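Local atomic coordinates of DNA repair and telomere maintenance protein nbs1 (PDB entry 3HUF), a protein that acts as the adaptor subunit of the MRN complex in DNA double-strand break repair, its FHA and BRCT domains recognising phosphorylated proteins such as Ctp1. Residues M1-E5 with S15-F19; V25-V29 with S40-R46; H47-L53 with E67-L73; F77-E83 with L98-K104. All coordinates share one frame; numbering follows the deposited sequence.

Contact 1: residues M1-E5 with S15-F19; sequences MWIIE and SRILF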
# COMPACT_ATOMS: atom_id res chain seq x y z
N MET A 1 -0.11 -1.47 8.17
CA MET A 1 0.56 -1.94 9.41
C MET A 1 -0.30 -1.56 10.62
O MET A 1 -1.18 -0.71 10.50
CB MET A 1 1.95 -1.30 9.52
CG MET A 1 2.93 -1.82 8.45
SD MET A 1 4.56 -1.37 9.01
CE MET A 1 4.18 -1.83 10.68
N TRP A 2 -0.05 -2.22 11.74
CA TRP A 2 -0.82 -1.99 12.97
C TRP A 2 -0.14 -0.89 13.77
O TRP A 2 1.08 -0.84 13.86
CB TRP A 2 -0.89 -3.26 13.84
CG TRP A 2 -2.02 -4.19 13.46
CD1 TRP A 2 -1.92 -5.42 12.85
CD2 TRP A 2 -3.41 -3.95 13.66
NE1 TRP A 2 -3.18 -5.95 12.66
CE2 TRP A 2 -4.11 -5.06 13.15
CE3 TRP A 2 -4.14 -2.89 14.24
CZ2 TRP A 2 -5.51 -5.15 13.20
CZ3 TRP A 2 -5.54 -2.99 14.28
CH2 TRP A 2 -6.20 -4.10 13.77
N ILE A 3 -0.96 -0.01 14.34
CA ILE A 3 -0.51 1.07 15.21
C ILE A 3 -1.38 1.10 16.45
O ILE A 3 -2.57 0.82 16.35
CB ILE A 3 -0.63 2.43 14.51
CG1 ILE A 3 0.15 2.44 13.19
CG2 ILE A 3 -0.18 3.55 15.45
CD1 ILE A 3 -0.81 2.45 12.02
N ILE A 4 -0.79 1.39 17.61
CA ILE A 4 -1.58 1.69 18.82
C ILE A 4 -1.31 3.09 19.38
O ILE A 4 -0.21 3.61 19.30
CB ILE A 4 -1.40 0.64 19.96
CG1 ILE A 4 0.07 0.55 20.40
CG2 ILE A 4 -1.93 -0.71 19.51
CD1 ILE A 4 0.29 -0.20 21.70
N GLU A 5 -2.34 3.69 19.94
CA GLU A 5 -2.22 4.92 20.70
C GLU A 5 -3.34 4.91 21.72
O GLU A 5 -4.22 4.05 21.66
CB GLU A 5 -2.28 6.16 19.79
CG GLU A 5 -3.52 6.25 18.93
CD GLU A 5 -3.57 7.54 18.11
OE1 GLU A 5 -2.56 8.29 18.10
OE2 GLU A 5 -4.62 7.80 17.48
N SER A 15 2.38 7.10 20.24
CA SER A 15 1.82 5.98 19.48
C SER A 15 2.92 4.98 19.17
O SER A 15 4.10 5.24 19.41
CB SER A 15 1.13 6.44 18.20
OG SER A 15 2.06 6.99 17.29
N ARG A 16 2.55 3.81 18.68
CA ARG A 16 3.57 2.81 18.38
C ARG A 16 3.14 1.88 17.27
O ARG A 16 2.04 1.35 17.28
CB ARG A 16 3.92 2.01 19.64
CG ARG A 16 4.88 0.87 19.34
CD ARG A 16 5.55 0.34 20.56
NE ARG A 16 6.41 -0.78 20.22
CZ ARG A 16 7.01 -1.55 21.11
NH1 ARG A 16 6.85 -1.31 22.41
NH2 ARG A 16 7.78 -2.56 20.70
N ILE A 17 4.04 1.67 16.31
CA ILE A 17 3.81 0.68 15.25
C ILE A 17 4.14 -0.74 15.75
O ILE A 17 5.24 -1.00 16.23
CB ILE A 17 4.67 1.00 14.03
CG1 ILE A 17 4.30 2.36 13.46
CG2 ILE A 17 4.44 -0.01 12.95
CD1 ILE A 17 5.31 2.82 12.44
N LEU A 18 3.18 -1.64 15.64
CA LEU A 18 3.35 -3.01 16.11
C LEU A 18 3.57 -3.95 14.93
O LEU A 18 2.75 -4.07 14.06
CB LEU A 18 2.10 -3.46 16.91
CG LEU A 18 1.77 -2.65 18.17
CD1 LEU A 18 0.60 -3.34 18.95
CD2 LEU A 18 3.02 -2.46 19.08
N PHE A 19 4.69 -4.64 14.93
CA PHE A 19 4.98 -5.59 13.88
C PHE A 19 4.47 -6.97 14.30
O PHE A 19 4.21 -7.20 15.47
CB PHE A 19 6.49 -5.61 13.64
CG PHE A 19 7.08 -4.26 13.43
CD1 PHE A 19 8.07 -3.78 14.28
CD2 PHE A 19 6.66 -3.47 12.38
CE1 PHE A 19 8.64 -2.52 14.07
CE2 PHE A 19 7.22 -2.22 12.16
CZ PHE A 19 8.20 -1.74 13.02
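Ile4 and Leu18 meet at about a right angle on one face of an antiparallel beta hairpin, strands 2-5 and 16-18, which lies at one end of a sheet of the FHA beta sandwich. Ile4 CG1 stands between the backbone N and the carbonyl carbon (chi1 60°), the crowded position, which leaves CG2 to touch Leu18 CD1 at 3.7 Å. That same leucine methyl also lies 4.2 Å from Ile4 CD1. Both residues look toward the second sheet of the sandwich, where Ile36 packs against them. Cutting Ile4 back to an alanine would probably take away the carbons on which Leu18 CD1 rests and open a gap in front of Ile36.

On the reverse face Ile3 and Ile17 run side by side and point the same way, CG1 to CG1 at 4.2 Å. At this end of the hairpin Met1 sets its sulfur at the rim of the Phe19 ring, SD lying 5.5 Å from the centroid, a Met-aromatic contact. Arg16 leaves the hairpin instead, fully extended, and gives its guanidinium to the carbonyl oxygens of Asp32 and His35. The Trp2 indole also turns from the partner strand, packing edge-to-face with Phe68 and Trp113, with NE1 bonded to Cys66 O. Backbone pairing is tightest at Ile4, where Ile4 N donates to Arg16 O at 2.8 Å and Arg16 N returns a bond of 2.8 Å to Ile4 O. Beyond this pair the strands still touch through aliphatic carbon, Glu5 CB lying 3.8 Å from Ser15 CB.

Contact 2: residues V25-V29 with S40-R46; sequences VGRNV and SKSISKR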
# COMPACT_ATOMS: atom_id res chain seq x y z
N VAL A 25 2.02 -6.79 27.54
CA VAL A 25 1.48 -5.47 27.81
C VAL A 25 1.11 -5.44 29.30
O VAL A 25 0.45 -6.34 29.81
CB VAL A 25 0.22 -5.26 26.91
CG1 VAL A 25 -0.35 -3.88 27.07
CG2 VAL A 25 0.53 -5.59 25.42
N GLY A 26 1.56 -4.41 30.00
CA GLY A 26 1.39 -4.38 31.45
C GLY A 26 1.96 -3.16 32.13
O GLY A 26 2.75 -2.40 31.54
N ARG A 27 1.54 -2.97 33.38
CA ARG A 27 1.94 -1.83 34.22
C ARG A 27 3.44 -1.84 34.57
O ARG A 27 4.07 -0.78 34.66
CB ARG A 27 1.09 -1.84 35.50
CG ARG A 27 1.20 -0.60 36.38
CD ARG A 27 0.29 -0.77 37.60
NE ARG A 27 0.74 -1.87 38.47
CZ ARG A 27 -0.07 -2.76 39.04
NH1 ARG A 27 -1.38 -2.70 38.85
NH2 ARG A 27 0.43 -3.72 39.79
N ASN A 28 4.01 -3.03 34.77
CA ASN A 28 5.39 -3.14 35.23
C ASN A 28 6.27 -3.86 34.23
O ASN A 28 6.76 -4.96 34.48
CB ASN A 28 5.44 -3.85 36.58
CG ASN A 28 6.25 -3.09 37.59
OD1 ASN A 28 7.47 -2.90 37.43
ND2 ASN A 28 5.59 -2.63 38.66
N VAL A 29 6.48 -3.21 33.10
CA VAL A 29 7.09 -3.82 31.94
C VAL A 29 7.75 -2.65 31.21
O VAL A 29 7.21 -1.55 31.21
CB VAL A 29 5.96 -4.59 31.14
CG1 VAL A 29 5.84 -4.17 29.67
CG2 VAL A 29 6.08 -6.11 31.31
N SER A 40 -1.59 2.35 34.75
CA SER A 40 -2.86 2.69 35.40
C SER A 40 -3.04 1.76 36.60
O SER A 40 -2.53 0.64 36.60
CB SER A 40 -4.04 2.53 34.42
OG SER A 40 -5.21 3.21 34.85
N LYS A 41 -3.77 2.23 37.61
CA LYS A 41 -4.04 1.48 38.84
C LYS A 41 -4.52 0.04 38.64
O LYS A 41 -4.03 -0.88 39.31
CB LYS A 41 -5.07 2.22 39.71
CG LYS A 41 -4.47 3.12 40.79
CD LYS A 41 -4.74 2.62 42.23
CE LYS A 41 -4.01 3.49 43.25
NZ LYS A 41 -4.07 2.99 44.66
N SER A 42 -5.49 -0.13 37.75
CA SER A 42 -6.22 -1.40 37.63
C SER A 42 -5.64 -2.37 36.60
O SER A 42 -6.16 -3.46 36.39
CB SER A 42 -7.70 -1.13 37.33
OG SER A 42 -7.84 -0.46 36.07
N ILE A 43 -4.54 -1.96 35.98
CA ILE A 43 -3.81 -2.79 35.02
C ILE A 43 -2.81 -3.65 35.78
O ILE A 43 -2.05 -3.13 36.59
CB ILE A 43 -3.08 -1.91 33.99
CG1 ILE A 43 -4.09 -1.02 33.29
CG2 ILE A 43 -2.28 -2.77 32.96
CD1 ILE A 43 -3.50 -0.10 32.24
N SER A 44 -2.83 -4.96 35.55
CA SER A 44 -1.88 -5.87 36.19
C SER A 44 -0.48 -5.62 35.68
O SER A 44 -0.30 -5.09 34.57
CB SER A 44 -2.24 -7.31 35.90
OG SER A 44 -3.57 -7.56 36.28
N LYS A 45 0.51 -6.00 36.49
CA LYS A 45 1.92 -5.86 36.14
C LYS A 45 2.26 -6.42 34.76
O LYS A 45 2.89 -5.74 33.96
CB LYS A 45 2.79 -6.55 37.19
CG LYS A 45 2.77 -5.86 38.53
CD LYS A 45 3.84 -6.43 39.44
CE LYS A 45 3.26 -6.65 40.81
NZ LYS A 45 2.21 -7.70 40.74
N ARG A 46 1.87 -7.66 34.51
CA ARG A 46 1.86 -8.25 33.18
C ARG A 46 0.39 -8.54 32.90
O ARG A 46 -0.20 -9.41 33.55
CB ARG A 46 2.66 -9.55 33.14
CG ARG A 46 4.16 -9.41 33.39
CD ARG A 46 4.88 -10.78 33.42
NE ARG A 46 4.77 -11.54 32.17
CZ ARG A 46 3.98 -12.60 31.98
NH1 ARG A 46 3.20 -13.05 32.97
NH2 ARG A 46 3.96 -13.23 30.81
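Lys45 O is approached by two groups of the 25-29 segment. Asn28 N donates a hydrogen bond of 3.0 Å to it, arriving in the carbonyl plane on a lone pair, and Gly26 CA makes a CA-H...O contact of 3.2 Å with the same oxygen. A side chain at Gly26 would run into this carbonyl, which accounts for glycine at the end of the strand. One residue earlier, Ser44 O receives Arg27 N at 3.0 Å in an almost perfectly straight bond (178°). Together these two bonds fasten the loop 40-46 to the turn after Val25 and Gly26, forming part of the phosphopeptide-binding surface of the FHA domain.

The Arg27 side chain carries most of the remaining contact. CG is trans to the backbone N (chi1 -170°) and the chain folds at chi3, 65°, which lays the arm along the loop. Arg27 CD comes within 3.3 Å of Ser40 O, an oxygen lying at the guanidinium edge. Lys45 N stands over one guanidinium face, and Arg27 NH2 touches the lysine's CG at 3.4 Å. Arg27 NH1, Ser44 OG and Lys45 N all bond a modified side chain of the bound peptide, presumably its phosphorylated residue: a guanidinium, a hydroxyl and a backbone amide, a set that suits an anion. Beside them Asn28 CB packs on Lys45 CB at 3.8 Å.

Val25 and Gly26 end strand 21-26, which lies between strands 35-37 and 48-52, while the 40-46 loop connects those two neighbours and rests, through Ile43, on Leu102 of strand 97-102 in the opposing sheet.

Contact 3: residues H47-L53 with E67-L73; sequences HARFTIL and EFEVKDL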
# COMPACT_ATOMS: atom_id res chain seq x y z
N HIS A 47 -0.22 -7.82 31.95
CA HIS A 47 -1.69 -7.83 31.84
C HIS A 47 -2.25 -8.60 30.64
O HIS A 47 -3.15 -9.44 30.80
CB HIS A 47 -2.26 -6.40 31.86
CG HIS A 47 -3.74 -6.36 32.06
ND1 HIS A 47 -4.33 -6.01 33.25
CD2 HIS A 47 -4.76 -6.63 31.21
CE1 HIS A 47 -5.64 -6.07 33.14
NE2 HIS A 47 -5.93 -6.44 31.91
N ALA A 48 -1.73 -8.30 29.46
CA ALA A 48 -2.20 -8.89 28.22
C ALA A 48 -1.04 -9.31 27.32
O ALA A 48 0.06 -8.75 27.40
CB ALA A 48 -3.11 -7.90 27.46
N ARG A 49 -1.31 -10.28 26.45
CA ARG A 49 -0.43 -10.58 25.34
C ARG A 49 -1.15 -10.22 24.04
O ARG A 49 -2.30 -10.58 23.86
CB ARG A 49 -0.05 -12.05 25.36
CG ARG A 49 0.84 -12.46 24.20
CD ARG A 49 1.09 -13.97 24.17
NE ARG A 49 1.52 -14.46 25.49
CZ ARG A 49 2.78 -14.47 25.93
NH1 ARG A 49 3.78 -14.02 25.16
NH2 ARG A 49 3.04 -14.93 27.15
N PHE A 50 -0.48 -9.45 23.19
CA PHE A 50 -0.95 -9.15 21.85
C PHE A 50 -0.04 -9.93 20.91
O PHE A 50 1.18 -9.81 20.99
CB PHE A 50 -0.76 -7.67 21.48
CG PHE A 50 -1.53 -6.69 22.34
CD1 PHE A 50 -2.52 -7.10 23.23
CD2 PHE A 50 -1.27 -5.35 22.19
CE1 PHE A 50 -3.20 -6.17 23.99
CE2 PHE A 50 -1.96 -4.39 22.94
CZ PHE A 50 -2.93 -4.79 23.84
N THR A 51 -0.64 -10.73 20.03
CA THR A 51 0.10 -11.50 19.03
C THR A 51 -0.43 -11.08 17.69
O THR A 51 -1.64 -11.09 17.45
CB THR A 51 -0.07 -13.04 19.20
OG1 THR A 51 0.34 -13.42 20.52
CG2 THR A 51 0.81 -13.80 18.21
N ILE A 52 0.46 -10.61 16.83
CA ILE A 52 0.07 -10.19 15.50
C ILE A 52 0.64 -11.22 14.55
O ILE A 52 1.84 -11.50 14.57
CB ILE A 52 0.55 -8.77 15.19
CG1 ILE A 52 -0.13 -7.81 16.18
CG2 ILE A 52 0.24 -8.40 13.73
CD1 ILE A 52 0.38 -6.42 16.13
N LEU A 53 -0.23 -11.83 13.74
CA LEU A 53 0.28 -12.80 12.78
C LEU A 53 0.83 -12.07 11.58
O LEU A 53 0.47 -10.95 11.30
CB LEU A 53 -0.76 -13.86 12.37
CG LEU A 53 -1.41 -14.67 13.50
CD1 LEU A 53 -2.39 -15.71 12.93
CD2 LEU A 53 -0.35 -15.32 14.43
N GLU A 67 -3.79 -10.57 11.31
CA GLU A 67 -4.62 -11.03 12.44
C GLU A 67 -4.01 -10.56 13.76
O GLU A 67 -2.80 -10.71 14.00
CB GLU A 67 -4.73 -12.56 12.45
CG GLU A 67 -5.64 -13.10 13.54
CD GLU A 67 -5.92 -14.56 13.34
OE1 GLU A 67 -5.74 -15.34 14.32
OE2 GLU A 67 -6.28 -14.92 12.20
N PHE A 68 -4.86 -9.97 14.58
CA PHE A 68 -4.44 -9.38 15.85
C PHE A 68 -5.11 -10.21 16.95
O PHE A 68 -6.34 -10.28 17.02
CB PHE A 68 -4.91 -7.92 15.88
CG PHE A 68 -4.25 -7.05 16.94
CD1 PHE A 68 -3.48 -5.95 16.55
CD2 PHE A 68 -4.43 -7.31 18.30
CE1 PHE A 68 -2.89 -5.12 17.51
CE2 PHE A 68 -3.86 -6.47 19.27
CZ PHE A 68 -3.08 -5.38 18.87
N GLU A 69 -4.31 -10.83 17.81
CA GLU A 69 -4.84 -11.67 18.89
C GLU A 69 -4.52 -11.06 20.24
O GLU A 69 -3.46 -10.46 20.43
CB GLU A 69 -4.26 -13.08 18.80
CG GLU A 69 -4.32 -13.62 17.40
CD GLU A 69 -3.53 -14.88 17.18
OE1 GLU A 69 -2.66 -15.21 18.01
OE2 GLU A 69 -3.78 -15.55 16.17
N VAL A 70 -5.45 -11.21 21.18
CA VAL A 70 -5.30 -10.68 22.54
C VAL A 70 -5.60 -11.81 23.51
O VAL A 70 -6.65 -12.41 23.43
CB VAL A 70 -6.29 -9.50 22.79
CG1 VAL A 70 -6.33 -9.12 24.28
CG2 VAL A 70 -5.93 -8.28 21.92
N LYS A 71 -4.66 -12.10 24.41
CA LYS A 71 -4.91 -12.96 25.55
C LYS A 71 -4.86 -12.19 26.86
O LYS A 71 -3.98 -11.36 27.07
CB LYS A 71 -3.88 -14.09 25.62
CG LYS A 71 -4.04 -15.15 24.55
CD LYS A 71 -3.91 -16.52 25.20
CE LYS A 71 -4.85 -16.64 26.42
NZ LYS A 71 -4.70 -17.92 27.19
N ASP A 72 -5.80 -12.48 27.75
CA ASP A 72 -5.77 -11.92 29.08
C ASP A 72 -4.87 -12.84 29.90
O ASP A 72 -5.01 -14.06 29.84
CB ASP A 72 -7.17 -11.86 29.68
CG ASP A 72 -7.16 -11.38 31.12
OD1 ASP A 72 -7.08 -10.15 31.35
OD2 ASP A 72 -7.16 -12.24 32.01
N LEU A 73 -3.94 -12.26 30.66
CA LEU A 73 -2.99 -13.08 31.43
C LEU A 73 -3.47 -13.30 32.87
O LEU A 73 -2.81 -12.89 33.84
CB LEU A 73 -1.56 -12.49 31.38
CG LEU A 73 -0.94 -12.20 30.00
CD1 LEU A 73 0.38 -11.47 30.15
CD2 LEU A 73 -0.75 -13.47 29.16
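Phe50 and Phe68 cross obliquely on the buried face of two antiparallel strands, 48-52 and 68-72, of the FHA sandwich. Their ring planes are 53° apart, with Phe68 CE2 over one face of the Phe50 ring. Phe68 CG lies trans to its own N (chi1 -164°), which carries the ring across toward the partner strand, where Ile52 CG1 covers its face in a CH-pi contact 4.2 Å from the centroid. Phe50 CD1 also meets Val70 CG2 at 3.8 Å.

Six backbone hydrogen bonds join the strands, from Leu73 N to His47 O at 2.9 Å through Leu53 N to Glu67 O at 2.8 Å. His47 and Ala48 together face Val25, a classic beta bulge.

Mixed contacts lie on the face of Thr51 and Glu69 and at the strand ends: Leu53 CD1 rests against Glu69 OE2 at 3.5 Å, Glu69 OE1 lies beside Thr51 CB, and Leu73 CD2 packs on Arg49 CB.

The His47 imidazole takes Ser44 N at ND1 and gives NE2 to Gly78 O, consistent with a neutral ring linking two loops. The pairing thus turns Phe50, Ile52, Phe68 and Val70 to the core and Arg49, Thr51, Glu69 and Lys71 opposite; Asp72, held by Thr75 and Thr79, is the polar exception on the inner face.

Contact 4: residues F77-E83 with L98-K104; sequences FGTKVNE and LKIQLGK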
# COMPACT_ATOMS: atom_id res chain seq x y z
N PHE A 77 -8.65 -7.67 36.92
CA PHE A 77 -9.84 -6.99 36.39
C PHE A 77 -10.26 -7.29 34.94
O PHE A 77 -11.24 -6.74 34.47
CB PHE A 77 -9.75 -5.48 36.64
CG PHE A 77 -9.71 -5.11 38.09
CD1 PHE A 77 -8.60 -4.47 38.62
CD2 PHE A 77 -10.76 -5.44 38.94
CE1 PHE A 77 -8.55 -4.13 39.97
CE2 PHE A 77 -10.73 -5.11 40.30
CZ PHE A 77 -9.61 -4.45 40.82
N GLY A 78 -9.52 -8.16 34.24
CA GLY A 78 -9.91 -8.61 32.90
C GLY A 78 -9.45 -7.72 31.74
O GLY A 78 -8.85 -6.66 31.95
N THR A 79 -9.75 -8.15 30.51
CA THR A 79 -9.43 -7.42 29.27
C THR A 79 -10.61 -7.48 28.31
O THR A 79 -11.26 -8.52 28.18
CB THR A 79 -8.19 -8.03 28.56
OG1 THR A 79 -7.09 -8.04 29.47
CG2 THR A 79 -7.79 -7.23 27.29
N LYS A 80 -10.92 -6.36 27.66
CA LYS A 80 -12.02 -6.32 26.70
C LYS A 80 -11.45 -5.79 25.41
O LYS A 80 -10.57 -4.90 25.43
CB LYS A 80 -13.16 -5.39 27.15
CG LYS A 80 -13.74 -5.67 28.56
CD LYS A 80 -14.97 -4.80 28.83
CE LYS A 80 -15.70 -5.26 30.06
NZ LYS A 80 -17.04 -4.60 30.25
N VAL A 81 -11.95 -6.31 24.29
CA VAL A 81 -11.68 -5.73 22.98
C VAL A 81 -13.02 -5.32 22.35
O VAL A 81 -13.93 -6.15 22.22
CB VAL A 81 -10.97 -6.71 22.06
CG1 VAL A 81 -10.63 -6.02 20.70
CG2 VAL A 81 -9.70 -7.28 22.73
N ASN A 82 -13.17 -4.04 21.99
CA ASN A 82 -14.43 -3.58 21.40
C ASN A 82 -15.58 -4.04 22.28
O ASN A 82 -16.55 -4.59 21.79
CB ASN A 82 -14.57 -4.11 19.94
CG ASN A 82 -13.66 -3.37 18.96
OD1 ASN A 82 -13.15 -2.30 19.29
ND2 ASN A 82 -13.44 -3.92 17.78
N GLU A 83 -15.41 -3.82 23.59
CA GLU A 83 -16.42 -4.12 24.65
C GLU A 83 -16.74 -5.60 24.93
O GLU A 83 -17.62 -5.90 25.73
CB GLU A 83 -17.70 -3.29 24.44
CG GLU A 83 -17.44 -1.80 24.56
CD GLU A 83 -18.66 -0.96 24.23
OE1 GLU A 83 -19.75 -1.52 23.92
OE2 GLU A 83 -18.53 0.29 24.27
N LEU A 98 -9.54 -1.57 16.76
CA LEU A 98 -9.73 -2.28 18.03
C LEU A 98 -9.58 -1.32 19.21
O LEU A 98 -8.61 -0.56 19.30
CB LEU A 98 -8.74 -3.45 18.15
CG LEU A 98 -8.57 -4.45 16.99
CD1 LEU A 98 -7.48 -5.43 17.29
CD2 LEU A 98 -9.88 -5.21 16.68
N LYS A 99 -10.56 -1.36 20.11
CA LYS A 99 -10.54 -0.54 21.31
C LYS A 99 -10.31 -1.52 22.45
O LYS A 99 -11.15 -2.37 22.72
CB LYS A 99 -11.89 0.19 21.42
CG LYS A 99 -12.11 1.03 22.64
CD LYS A 99 -13.52 1.65 22.62
CE LYS A 99 -14.27 1.40 23.93
NZ LYS A 99 -14.25 2.59 24.87
N ILE A 100 -9.14 -1.46 23.07
CA ILE A 100 -8.72 -2.48 24.02
C ILE A 100 -8.66 -1.85 25.41
O ILE A 100 -7.89 -0.89 25.65
CB ILE A 100 -7.34 -3.08 23.65
CG1 ILE A 100 -7.38 -3.72 22.25
CG2 ILE A 100 -6.87 -4.06 24.72
CD1 ILE A 100 -6.04 -3.76 21.55
N GLN A 101 -9.51 -2.37 26.30
CA GLN A 101 -9.58 -1.93 27.68
C GLN A 101 -8.89 -2.94 28.60
O GLN A 101 -9.25 -4.10 28.66
CB GLN A 101 -11.04 -1.74 28.13
CG GLN A 101 -11.20 -1.00 29.45
CD GLN A 101 -12.62 -1.07 30.01
OE1 GLN A 101 -13.59 -1.29 29.28
NE2 GLN A 101 -12.75 -0.86 31.31
N LEU A 102 -7.88 -2.45 29.32
CA LEU A 102 -7.16 -3.28 30.27
C LEU A 102 -7.69 -2.97 31.64
O LEU A 102 -7.64 -1.81 32.10
CB LEU A 102 -5.68 -2.99 30.20
CG LEU A 102 -5.05 -3.10 28.81
CD1 LEU A 102 -3.57 -2.90 28.94
CD2 LEU A 102 -5.35 -4.47 28.16
N GLY A 103 -8.23 -4.00 32.30
CA GLY A 103 -8.73 -3.84 33.65
C GLY A 103 -9.93 -2.92 33.67
O GLY A 103 -10.86 -3.07 32.87
N LYS A 104 -9.90 -1.96 34.59
CA LYS A 104 -10.92 -0.94 34.66
C LYS A 104 -10.35 0.40 34.23
O LYS A 104 -10.87 1.45 34.60
CB LYS A 104 -11.45 -0.83 36.09
CG LYS A 104 -12.18 -2.05 36.56
CD LYS A 104 -12.17 -2.07 38.05
CE LYS A 104 -13.54 -2.38 38.58
NZ LYS A 104 -13.57 -2.18 40.07
O HOH W 1 -13.25 -2.38 24.81
O HOH W 2 -16.62 0.88 26.23
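Phe77 opens the contact with Lys104 CD over one face of its ring, 4.0 Å from the centroid, a CH-pi contact, while Phe77 CB abuts Gly103 CA at 3.6 Å. The ring also packs on the backbone of the bound peptide, and beyond the two segments Lys104 NZ forms a salt bridge with an acidic side chain of that peptide. Gly78, whose backbone angles would jam any side chain against the preceding carbonyl, accepts Gly103 N at 2.8 Å. Strand 79-81 then runs antiparallel to 98-102 in the FHA sandwich. Thr79 points inward and sets CG2 3.8 Å from Leu102 CD2. Lys80, on the opposite face, lies alongside Gln101 with its extended chain, and the two backbones exchange a pair of hydrogen bonds. Val81 returns to the inner face, its CG1 touching Leu98 CB at 4.1 Å.

Asn82 follows the strand, with positive phi. Its N donates to Lys99 O at 2.7 Å, and its side chain, CG trans to the carbonyl carbon (chi1 -74°), swings back so that OD1 accepts Lys99 N at 2.9 Å, from above the amide plane. ND2 bonds Asp97 O. A leucine in its place would probably leave Lys99 N without this acceptor and Asp97 O without its donor. Glu83 is tied to the partner strand by water: one bridges Glu83 N to Lys99 O, and another donates to Glu83 OE2 and accepts a weak bond from Lys99 NZ.

Aliphatic packing inside, hydrogen bonds of Asn82 beyond the strand end and a charged, aromatic end beside the peptide divide this antiparallel pair between sandwich core and ligand surface.

In the fold
All four contacts belong to the FHA sandwich. Contacts 1 and 4 lie in one sheet and contacts 2 and 3 reach the other; packing between sheets joins contacts 1 and 3, where Leu18 CB meets Ile52 CD1 at 3.5 Å. Contacts 3 and 4, with centres about 12 Å apart, are tied by Asp72 OD1 to Thr79 OG1 at 2.8 Å. Contacts 2 and 4, about 13 Å apart by centres, both touch the bound peptide and are bridged by Ser42 OG and Lys104 N at 2.9 Å. Contact 1 lies farther from contact 2, about 19 Å between centres, toward the rest of the chain.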